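Local atomic coordinates of Abbfa_003403 (Acinetobacter baumannii, PDB entry 4ZXH), a protein that probably assembles a peptide product as a four-domain nonribosomal peptide synthetase with condensation, adenylation, phosphopantetheine-bearing carrier and thioesterase domains. Residues E273-I278 against H304-A309; Q311-F316 against R451-L456; A517-Y522 against L599-A604. One frame throughout, in Å; residues are numbered along the deposited sequence.

Contact 1 (E273-I278 against H304-A309); sequences ENNLVI and HMDIDA
L276 and M305 face each other as the hydrogen-bonded pair of a two-stranded antiparallel sheet in the condensation domain, where strand 275-279 runs against strand 302-306. M305 N gives to L276 O at 3.0 Å and L276 N returns a bond to M305 O. On either side of this pair sit non-hydrogen-bonded ones, N275 with D306 and V277 with H304. One further bond, I307 N to N274 O at 2.7 Å, holds the two strands together just past the last pair.

The tight side is the apolar one. L276 CD1 rests on I307 CG1 at 3.7 Å, the two side chains crossing at a slant, and helices 255-271 and 313-329 close over this face: Y264 meets M305, and F316 meets both M305 and I307. The face carrying N275, V277, H304 and D306 is more mixed. Its V277 end is still packed, with V277 CG2 lying against H304 CB at 3.7 Å; the V277 side chain is about 10 Å from the bound 4'-phosphopantetheine. Toward N275 and D306 the face becomes polar and loosens to solvent. There the D306 carboxylate and the N275 amide meet obliquely, their planes 44° apart, with N275 ND2 3.5 Å from D306 CG. H304 has its CG anti to the backbone N (chi1 168°), which carries the ring across the strand gap toward N275. Its ND1 is bonded to A205 O, and H304 NE2 takes a weak, bent bond from N275 ND2 at 3.0 Å, with an angle of 133° at the hydrogen.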
loop_
_atom_site.group_PDB
_atom_site.type_symbol
_atom_site.label_atom_id
_atom_site.label_comp_id
_atom_site.label_asym_id
_atom_site.label_seq_id
_atom_site.Cartn_x
_atom_site.Cartn_y
_atom_site.Cartn_z
ATOM N N GLU A 273 17.919 6.528 7.814
ATOM C CA GLU A 273 17.582 7.464 6.759
ATOM C C GLU A 273 18.020 8.880 7.147
ATOM O O GLU A 273 17.978 9.247 8.316
ATOM C CB GLU A 273 16.085 7.416 6.480
ATOM C CG GLU A 273 15.684 8.204 5.257
ATOM C CD GLU A 273 16.272 7.633 3.985
ATOM O OE1 GLU A 273 16.497 6.397 3.932
ATOM O OE2 GLU A 273 16.521 8.433 3.054
ATOM N N ASN A 274 18.447 9.662 6.164
ATOM C CA ASN A 274 18.942 11.011 6.406
ATOM C C ASN A 274 17.847 12.050 6.221
ATOM O O ASN A 274 17.906 13.138 6.786
ATOM C CB ASN A 274 20.112 11.324 5.472
ATOM C CG ASN A 274 21.259 10.352 5.633
ATOM O OD1 ASN A 274 21.569 9.922 6.748
ATOM N ND2 ASN A 274 21.885 9.977 4.515
ATOM N N ASN A 275 16.847 11.721 5.415
ATOM C CA ASN A 275 15.765 12.653 5.157
ATOM C C ASN A 275 14.526 12.250 5.942
ATOM O O ASN A 275 13.859 11.250 5.631
ATOM C CB ASN A 275 15.476 12.726 3.657
ATOM C CG ASN A 275 16.574 13.446 2.885
ATOM O OD1 ASN A 275 17.290 12.844 2.084
ATOM N ND2 ASN A 275 16.695 14.745 3.108
ATOM N N LEU A 276 14.237 13.024 6.981
ATOM C CA LEU A 276 13.116 12.737 7.865
ATOM C C LEU A 276 12.175 13.922 7.955
ATOM O O LEU A 276 12.631 15.071 8.010
ATOM C CB LEU A 276 13.615 12.386 9.253
ATOM C CG LEU A 276 14.710 11.338 9.317
ATOM C CD1 LEU A 276 15.505 11.505 10.620
ATOM C CD2 LEU A 276 14.085 9.976 9.235
ATOM N N VAL A 277 10.868 13.650 7.976
ATOM C CA VAL A 277 9.884 14.708 8.208
ATOM C C VAL A 277 9.118 14.498 9.509
ATOM O O VAL A 277 8.658 13.395 9.788
ATOM C CB VAL A 277 8.881 14.808 7.057
ATOM C CG1 VAL A 277 7.888 15.916 7.323
ATOM C CG2 VAL A 277 9.601 15.062 5.759
ATOM N N ILE A 278 8.989 15.561 10.302
ATOM C CA ILE A 278 8.188 15.531 11.523
ATOM C C ILE A 278 7.185 16.685 11.548
ATOM O O ILE A 278 7.570 17.847 11.402
ATOM C CB ILE A 278 9.064 15.616 12.780
ATOM C CG1 ILE A 278 9.971 14.397 12.891
ATOM C CG2 ILE A 278 8.205 15.705 14.027
ATOM C CD1 ILE A 278 10.703 14.321 14.201
ATOM N N HIS A 304 11.068 19.229 7.480
ATOM C CA HIS A 304 11.886 18.223 6.813
ATOM C C HIS A 304 13.358 18.547 7.058
ATOM O O HIS A 304 13.849 19.584 6.604
ATOM C CB HIS A 304 11.549 18.178 5.318
ATOM C CG HIS A 304 12.516 17.392 4.489
ATOM N ND1 HIS A 304 12.774 17.698 3.170
ATOM C CD2 HIS A 304 13.283 16.314 4.783
ATOM C CE1 HIS A 304 13.665 16.848 2.689
ATOM N NE2 HIS A 304 13.991 15.999 3.647
ATOM N N MET A 305 14.038 17.674 7.804
ATOM C CA MET A 305 15.460 17.830 8.136
ATOM C C MET A 305 16.313 16.908 7.285
ATOM O O MET A 305 15.990 15.738 7.112
ATOM C CB MET A 305 15.739 17.509 9.615
ATOM C CG MET A 305 15.163 18.472 10.659
ATOM S SD MET A 305 15.958 20.073 10.715
ATOM C CE MET A 305 17.682 19.571 10.699
ATOM N N ASP A 306 17.419 17.421 6.770
ATOM C CA ASP A 306 18.406 16.539 6.177
ATOM C C ASP A 306 19.473 16.294 7.227
ATOM O O ASP A 306 20.302 17.163 7.476
ATOM C CB ASP A 306 19.000 17.141 4.906
ATOM C CG ASP A 306 19.769 16.123 4.080
ATOM O OD1 ASP A 306 20.063 15.028 4.604
ATOM O OD2 ASP A 306 20.070 16.410 2.904
ATOM N N ILE A 307 19.421 15.129 7.871
ATOM C CA ILE A 307 20.426 14.752 8.867
ATOM C C ILE A 307 21.795 14.595 8.249
ATOM O O ILE A 307 21.954 13.889 7.251
ATOM C CB ILE A 307 20.112 13.422 9.566
ATOM C CG1 ILE A 307 18.669 13.384 10.047
ATOM C CG2 ILE A 307 21.076 13.200 10.730
ATOM C CD1 ILE A 307 18.370 14.424 11.033
ATOM N N ASP A 308 22.775 15.258 8.853
ATOM C CA ASP A 308 24.176 15.036 8.545
ATOM C C ASP A 308 24.830 14.339 9.747
ATOM O O ASP A 308 25.116 14.982 10.754
ATOM C CB ASP A 308 24.851 16.374 8.228
ATOM C CG ASP A 308 26.338 16.245 7.946
ATOM O OD1 ASP A 308 26.827 15.133 7.636
ATOM O OD2 ASP A 308 27.022 17.287 8.043
ATOM N N ALA A 309 25.064 13.032 9.644
ATOM C CA ALA A 309 25.592 12.236 10.763
ATOM C C ALA A 309 26.944 12.727 11.286
ATOM O O ALA A 309 27.388 12.334 12.366
ATOM C CB ALA A 309 25.705 10.769 10.356
#

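Contact 2 (Q311-F316 against R451-L456); sequences QTLRQF and RKIVEL
The F316 ring takes the methyl end of I453 over one face: I453 CD1 sits 4.0 Å from the F316 ring centroid and 28° off the ring normal, a CH-pi contact, and its nearest ring atom is F316 CG, at the root of the ring. The two side chains cross at about a right angle. A chi1 of 174° puts the ring opposite the backbone N, sending it off the first turn of helix 313-329 toward I453. Around this pair, Y264 and V265 of helix 255-271 also touch the ring. I453 reaches L313 too, where I453 CG1 lies 3.8 Å from L313 CD2, and L456 CD2 approaches the same leucine methyl more distantly.

The backbones themselves are joined at a single bridge, T312 with K452. I453 N gives to Q311 O at 3.1 Å, and L313 N gives to R451 O. The bridge falls exactly where the helix begins, in a capping box: Q315 N gives to T312 OG1 at 3.0 Å, and T312 N gives to Q315 OE1. The loop that follows helix 428-447 is thus tied to the N-terminus of helix 313-329 within the condensation domain. K452 stretches away from the bridge in an extended chain, and its NZ forms a salt bridge with D310. Q311 NE2 is hydrogen-bonded to D308 OD2.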
loop_
_atom_site.group_PDB
_atom_site.type_symbol
_atom_site.label_atom_id
_atom_site.label_comp_id
_atom_site.label_asym_id
_atom_site.label_seq_id
_atom_site.Cartn_x
_atom_site.Cartn_y
_atom_site.Cartn_z
ATOM N N GLN A 311 27.613 15.896 11.895
ATOM C CA GLN A 311 27.344 16.970 12.857
ATOM C C GLN A 311 27.434 16.485 14.306
ATOM O O GLN A 311 27.075 15.352 14.612
ATOM C CB GLN A 311 25.949 17.574 12.615
ATOM C CG GLN A 311 25.755 18.264 11.265
ATOM C CD GLN A 311 26.567 19.541 11.134
ATOM O OE1 GLN A 311 26.630 20.350 12.062
ATOM N NE2 GLN A 311 27.205 19.722 9.979
ATOM N N THR A 312 27.901 17.339 15.206
ATOM C CA THR A 312 27.802 17.025 16.627
ATOM C C THR A 312 26.362 17.253 17.071
ATOM O O THR A 312 25.591 17.884 16.352
ATOM C CB THR A 312 28.755 17.882 17.476
ATOM O OG1 THR A 312 28.262 19.225 17.554
ATOM C CG2 THR A 312 30.147 17.885 16.870
ATOM N N LEU A 313 25.981 16.749 18.241
ATOM C CA LEU A 313 24.623 16.989 18.725
ATOM C C LEU A 313 24.394 18.466 18.993
ATOM O O LEU A 313 23.281 18.954 18.836
ATOM C CB LEU A 313 24.333 16.209 20.001
ATOM C CG LEU A 313 24.533 14.703 19.983
ATOM C CD1 LEU A 313 24.174 14.138 21.354
ATOM C CD2 LEU A 313 23.702 14.073 18.880
ATOM N N ARG A 314 25.439 19.167 19.430
ATOM C CA ARG A 314 25.329 20.604 19.639
ATOM C C ARG A 314 24.995 21.252 18.309
ATOM O O ARG A 314 23.962 21.904 18.159
ATOM C CB ARG A 314 26.621 21.195 20.210
ATOM C CG ARG A 314 26.619 22.723 20.282
ATOM C CD ARG A 314 27.930 23.277 20.820
ATOM N NE ARG A 314 28.297 22.688 22.108
ATOM C CZ ARG A 314 28.063 23.244 23.296
ATOM N NH1 ARG A 314 27.450 24.419 23.385
ATOM N NH2 ARG A 314 28.442 22.618 24.405
ATOM N N GLN A 315 25.876 21.044 17.344
ATOM C CA GLN A 315 25.705 21.614 16.025
ATOM C C GLN A 315 24.333 21.287 15.440
ATOM O O GLN A 315 23.605 22.181 15.015
ATOM C CB GLN A 315 26.817 21.120 15.103
ATOM C CG GLN A 315 28.199 21.618 15.505
ATOM C CD GLN A 315 29.293 21.058 14.621
ATOM O OE1 GLN A 315 29.184 19.940 14.108
ATOM N NE2 GLN A 315 30.354 21.838 14.426
ATOM N N PHE A 316 23.972 20.011 15.454
ATOM C CA PHE A 316 22.697 19.569 14.898
ATOM C C PHE A 316 21.477 20.125 15.647
ATOM O O PHE A 316 20.481 20.496 15.026
ATOM C CB PHE A 316 22.634 18.044 14.882
ATOM C CG PHE A 316 21.303 17.508 14.470
ATOM C CD1 PHE A 316 20.920 17.530 13.138
ATOM C CD2 PHE A 316 20.424 16.992 15.411
ATOM C CE1 PHE A 316 19.691 17.054 12.751
ATOM C CE2 PHE A 316 19.190 16.508 15.027
ATOM C CZ PHE A 316 18.820 16.541 13.693
ATOM N N ARG A 451 29.541 14.821 21.124
ATOM C CA ARG A 451 29.685 13.592 20.359
ATOM C C ARG A 451 28.984 13.725 19.004
ATOM O O ARG A 451 27.950 14.388 18.902
ATOM C CB ARG A 451 29.136 12.407 21.160
ATOM C CG ARG A 451 29.446 11.032 20.573
ATOM C CD ARG A 451 29.133 9.923 21.573
ATOM N NE ARG A 451 30.223 9.674 22.520
ATOM C CZ ARG A 451 30.071 9.028 23.674
ATOM N NH1 ARG A 451 28.873 8.602 24.053
ATOM N NH2 ARG A 451 31.110 8.831 24.466
ATOM N N LYS A 452 29.572 13.117 17.970
ATOM C CA LYS A 452 29.020 13.123 16.611
ATOM C C LYS A 452 27.880 12.119 16.467
ATOM O O LYS A 452 27.941 11.017 17.003
ATOM C CB LYS A 452 30.110 12.814 15.573
ATOM C CG LYS A 452 31.063 13.964 15.283
ATOM C CD LYS A 452 32.054 13.602 14.188
ATOM C CE LYS A 452 32.889 14.817 13.767
ATOM N NZ LYS A 452 33.892 14.476 12.703
ATOM N N ILE A 453 26.846 12.511 15.733
ATOM C CA ILE A 453 25.649 11.700 15.572
ATOM C C ILE A 453 25.957 10.264 15.123
ATOM O O ILE A 453 25.303 9.321 15.568
ATOM C CB ILE A 453 24.672 12.374 14.580
ATOM C CG1 ILE A 453 24.184 13.702 15.162
ATOM C CG2 ILE A 453 23.487 11.464 14.257
ATOM C CD1 ILE A 453 23.084 14.359 14.392
ATOM N N VAL A 454 26.956 10.089 14.268
ATOM C CA VAL A 454 27.400 8.743 13.898
ATOM C C VAL A 454 28.031 7.994 15.092
ATOM O O VAL A 454 27.692 6.831 15.342
ATOM C CB VAL A 454 28.402 8.784 12.710
ATOM C CG1 VAL A 454 29.452 9.886 12.902
ATOM C CG2 VAL A 454 29.070 7.437 12.522
ATOM N N GLU A 455 28.919 8.668 15.832
ATOM C CA GLU A 455 29.614 8.090 16.995
ATOM C C GLU A 455 28.667 7.690 18.127
ATOM O O GLU A 455 29.068 7.028 19.086
ATOM C CB GLU A 455 30.640 9.079 17.564
ATOM C CG GLU A 455 31.818 9.443 16.671
ATOM C CD GLU A 455 32.628 10.619 17.233
ATOM O OE1 GLU A 455 32.166 11.279 18.197
ATOM O OE2 GLU A 455 33.738 10.877 16.718
ATOM N N LEU A 456 27.420 8.122 18.022
ATOM C CA LEU A 456 26.447 7.939 19.081
ATOM C C LEU A 456 25.824 6.553 19.036
ATOM O O LEU A 456 25.236 6.155 18.028
ATOM C CB LEU A 456 25.364 9.014 18.974
ATOM C CG LEU A 456 24.167 8.944 19.915
ATOM C CD1 LEU A 456 24.564 9.236 21.334
ATOM C CD2 LEU A 456 23.120 9.915 19.451
#

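Contact 3 (A517-Y522 against L599-A604); sequences AGIAEY and LDINQA
Y522 reaches from helix 509-525 across the end of strand 598-600, and its side chain can be followed outward atom by atom. Y522 CB meets A604 CB at 3.7 Å. Next, Y522 CG has A604 CA and A604 CB both at 3.6 Å, and the A604 CA lies over one face of the ring, offset toward the rim. CD1 stays near A604 CA and CD2 near A604 CB. Farther along that face, Q603 C also sits above the plane, while CE1 runs past Q603 O. On the other long side Y522 CE2 comes within 3.3 Å of D600 O. L599 CD2 is 4.0 Å from Y522 CE2, and like D600 O it approaches the ring obliquely. CZ lies between D600 O and Q603 CB, and at the tip OH is next to Q603 CB. With chi1 at -167° the ring points out from the helix and over the turn. H526, just beyond the end of the helix, meets the Y522 ring edge-to-face.

A second, apolar patch lies about one turn earlier on the helix, where I519 CD1 touches I601 CD1 at 3.6 Å. The turn under the tyrosine is shaped by D600, whose OD1 accepts from N602 N while OD2 bonds to T586 OG1. This is an Asx turn at the end of an edge strand of the four-stranded parallel sheet of the AMP-binding region, packed against helix 509-525.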
loop_
_atom_site.group_PDB
_atom_site.type_symbol
_atom_site.label_atom_id
_atom_site.label_comp_id
_atom_site.label_asym_id
_atom_site.label_seq_id
_atom_site.Cartn_x
_atom_site.Cartn_y
_atom_site.Cartn_z
ATOM N N ALA A 517 34.479 -49.487 1.886
ATOM C CA ALA A 517 35.793 -50.086 1.931
ATOM C C ALA A 517 36.391 -50.218 0.531
ATOM O O ALA A 517 37.547 -49.856 0.299
ATOM C CB ALA A 517 35.712 -51.433 2.609
ATOM N N GLY A 518 35.591 -50.722 -0.403
ATOM C CA GLY A 518 36.049 -50.963 -1.759
ATOM C C GLY A 518 36.352 -49.693 -2.531
ATOM O O GLY A 518 37.250 -49.670 -3.379
ATOM N N ILE A 519 35.607 -48.632 -2.238
ATOM C CA ILE A 519 35.830 -47.355 -2.901
ATOM C C ILE A 519 37.029 -46.654 -2.270
ATOM O O ILE A 519 37.812 -45.985 -2.952
ATOM C CB ILE A 519 34.580 -46.474 -2.832
ATOM C CG1 ILE A 519 33.451 -47.118 -3.641
ATOM C CG2 ILE A 519 34.851 -45.071 -3.371
ATOM C CD1 ILE A 519 32.193 -46.291 -3.649
ATOM N N ALA A 520 37.200 -46.834 -0.970
ATOM C CA ALA A 520 38.355 -46.253 -0.306
ATOM C C ALA A 520 39.624 -46.893 -0.855
ATOM O O ALA A 520 40.593 -46.210 -1.188
ATOM C CB ALA A 520 38.259 -46.437 1.195
ATOM N N GLU A 521 39.599 -48.214 -0.977
ATOM C CA GLU A 521 40.768 -48.946 -1.440
ATOM C C GLU A 521 41.043 -48.690 -2.920
ATOM O O GLU A 521 42.193 -48.575 -3.319
ATOM C CB GLU A 521 40.602 -50.441 -1.169
ATOM C CG GLU A 521 41.777 -51.308 -1.614
ATOM C CD GLU A 521 43.123 -50.914 -0.999
ATOM O OE1 GLU A 521 43.154 -50.202 0.035
ATOM O OE2 GLU A 521 44.162 -51.334 -1.559
ATOM N N TYR A 522 40.000 -48.583 -3.731
ATOM C CA TYR A 522 40.189 -48.226 -5.130
ATOM C C TYR A 522 40.943 -46.895 -5.255
ATOM O O TYR A 522 41.886 -46.770 -6.050
ATOM C CB TYR A 522 38.842 -48.140 -5.828
ATOM C CG TYR A 522 38.892 -48.081 -7.344
ATOM C CD1 TYR A 522 39.499 -49.087 -8.072
ATOM C CD2 TYR A 522 38.266 -47.050 -8.050
ATOM C CE1 TYR A 522 39.523 -49.064 -9.454
ATOM C CE2 TYR A 522 38.287 -47.017 -9.444
ATOM C CZ TYR A 522 38.920 -48.033 -10.133
ATOM O OH TYR A 522 38.960 -48.033 -11.509
ATOM N N LEU A 599 38.449 -41.768 -12.874
ATOM C CA LEU A 599 38.297 -43.116 -12.346
ATOM C C LEU A 599 36.848 -43.585 -12.389
ATOM O O LEU A 599 35.936 -42.884 -11.948
ATOM C CB LEU A 599 38.788 -43.187 -10.911
ATOM C CG LEU A 599 40.282 -43.274 -10.689
ATOM C CD1 LEU A 599 40.517 -43.198 -9.195
ATOM C CD2 LEU A 599 40.796 -44.562 -11.257
ATOM N N ASP A 600 36.642 -44.784 -12.909
ATOM C CA ASP A 600 35.311 -45.363 -12.970
ATOM C C ASP A 600 34.986 -46.084 -11.670
ATOM O O ASP A 600 35.602 -47.099 -11.340
ATOM C CB ASP A 600 35.208 -46.315 -14.163
ATOM C CG ASP A 600 33.830 -46.938 -14.308
ATOM O OD1 ASP A 600 32.919 -46.567 -13.531
ATOM O OD2 ASP A 600 33.663 -47.802 -15.209
ATOM N N ILE A 601 33.999 -45.570 -10.949
ATOM C CA ILE A 601 33.599 -46.128 -9.655
ATOM C C ILE A 601 33.049 -47.558 -9.752
ATOM O O ILE A 601 33.049 -48.302 -8.770
ATOM C CB ILE A 601 32.544 -45.236 -8.968
ATOM C CG1 ILE A 601 32.467 -45.529 -7.475
ATOM C CG2 ILE A 601 31.188 -45.430 -9.593
ATOM C CD1 ILE A 601 31.457 -44.660 -6.761
ATOM N N ASN A 602 32.590 -47.953 -10.933
ATOM C CA ASN A 602 32.093 -49.312 -11.106
ATOM C C ASN A 602 33.230 -50.327 -11.095
ATOM O O ASN A 602 33.001 -51.515 -10.873
ATOM C CB ASN A 602 31.299 -49.432 -12.408
ATOM C CG ASN A 602 30.032 -48.583 -12.409
ATOM O OD1 ASN A 602 29.287 -48.551 -11.423
ATOM N ND2 ASN A 602 29.793 -47.875 -13.518
ATOM N N GLN A 603 34.451 -49.851 -11.339
ATOM C CA GLN A 603 35.636 -50.705 -11.399
ATOM C C GLN A 603 36.179 -50.959 -10.019
ATOM O O GLN A 603 37.026 -51.827 -9.821
ATOM C CB GLN A 603 36.727 -50.075 -12.261
ATOM C CG GLN A 603 36.422 -50.105 -13.732
ATOM C CD GLN A 603 35.769 -51.404 -14.132
ATOM O OE1 GLN A 603 34.554 -51.459 -14.339
ATOM N NE2 GLN A 603 36.565 -52.472 -14.212
ATOM N N ALA A 604 35.703 -50.176 -9.064
ATOM C CA ALA A 604 36.086 -50.364 -7.675
ATOM C C ALA A 604 35.610 -51.724 -7.212
ATOM O O ALA A 604 34.441 -52.068 -7.385
ATOM C CB ALA A 604 35.500 -49.263 -6.798
#

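Contacts 1 and 2 are neighbours in the condensation domain, their centres about 13 Å apart, while contact 3 lies in the AMP-binding region, its centre about 67 Å from that of contact 1 and about 68 Å from that of contact 2. They follow one another along the chain in that order. The first two are joined directly: strand 302-306 leads on into helix 313-329, whose start covers the small sheet, and A309 O and V454 N are probably hydrogen-bonded. The sheet and the start of the helix therefore form one continuous piece, whereas contact 3, with nearest atoms about 54 Å from contact 1, belongs to a different domain, the adenylation domain.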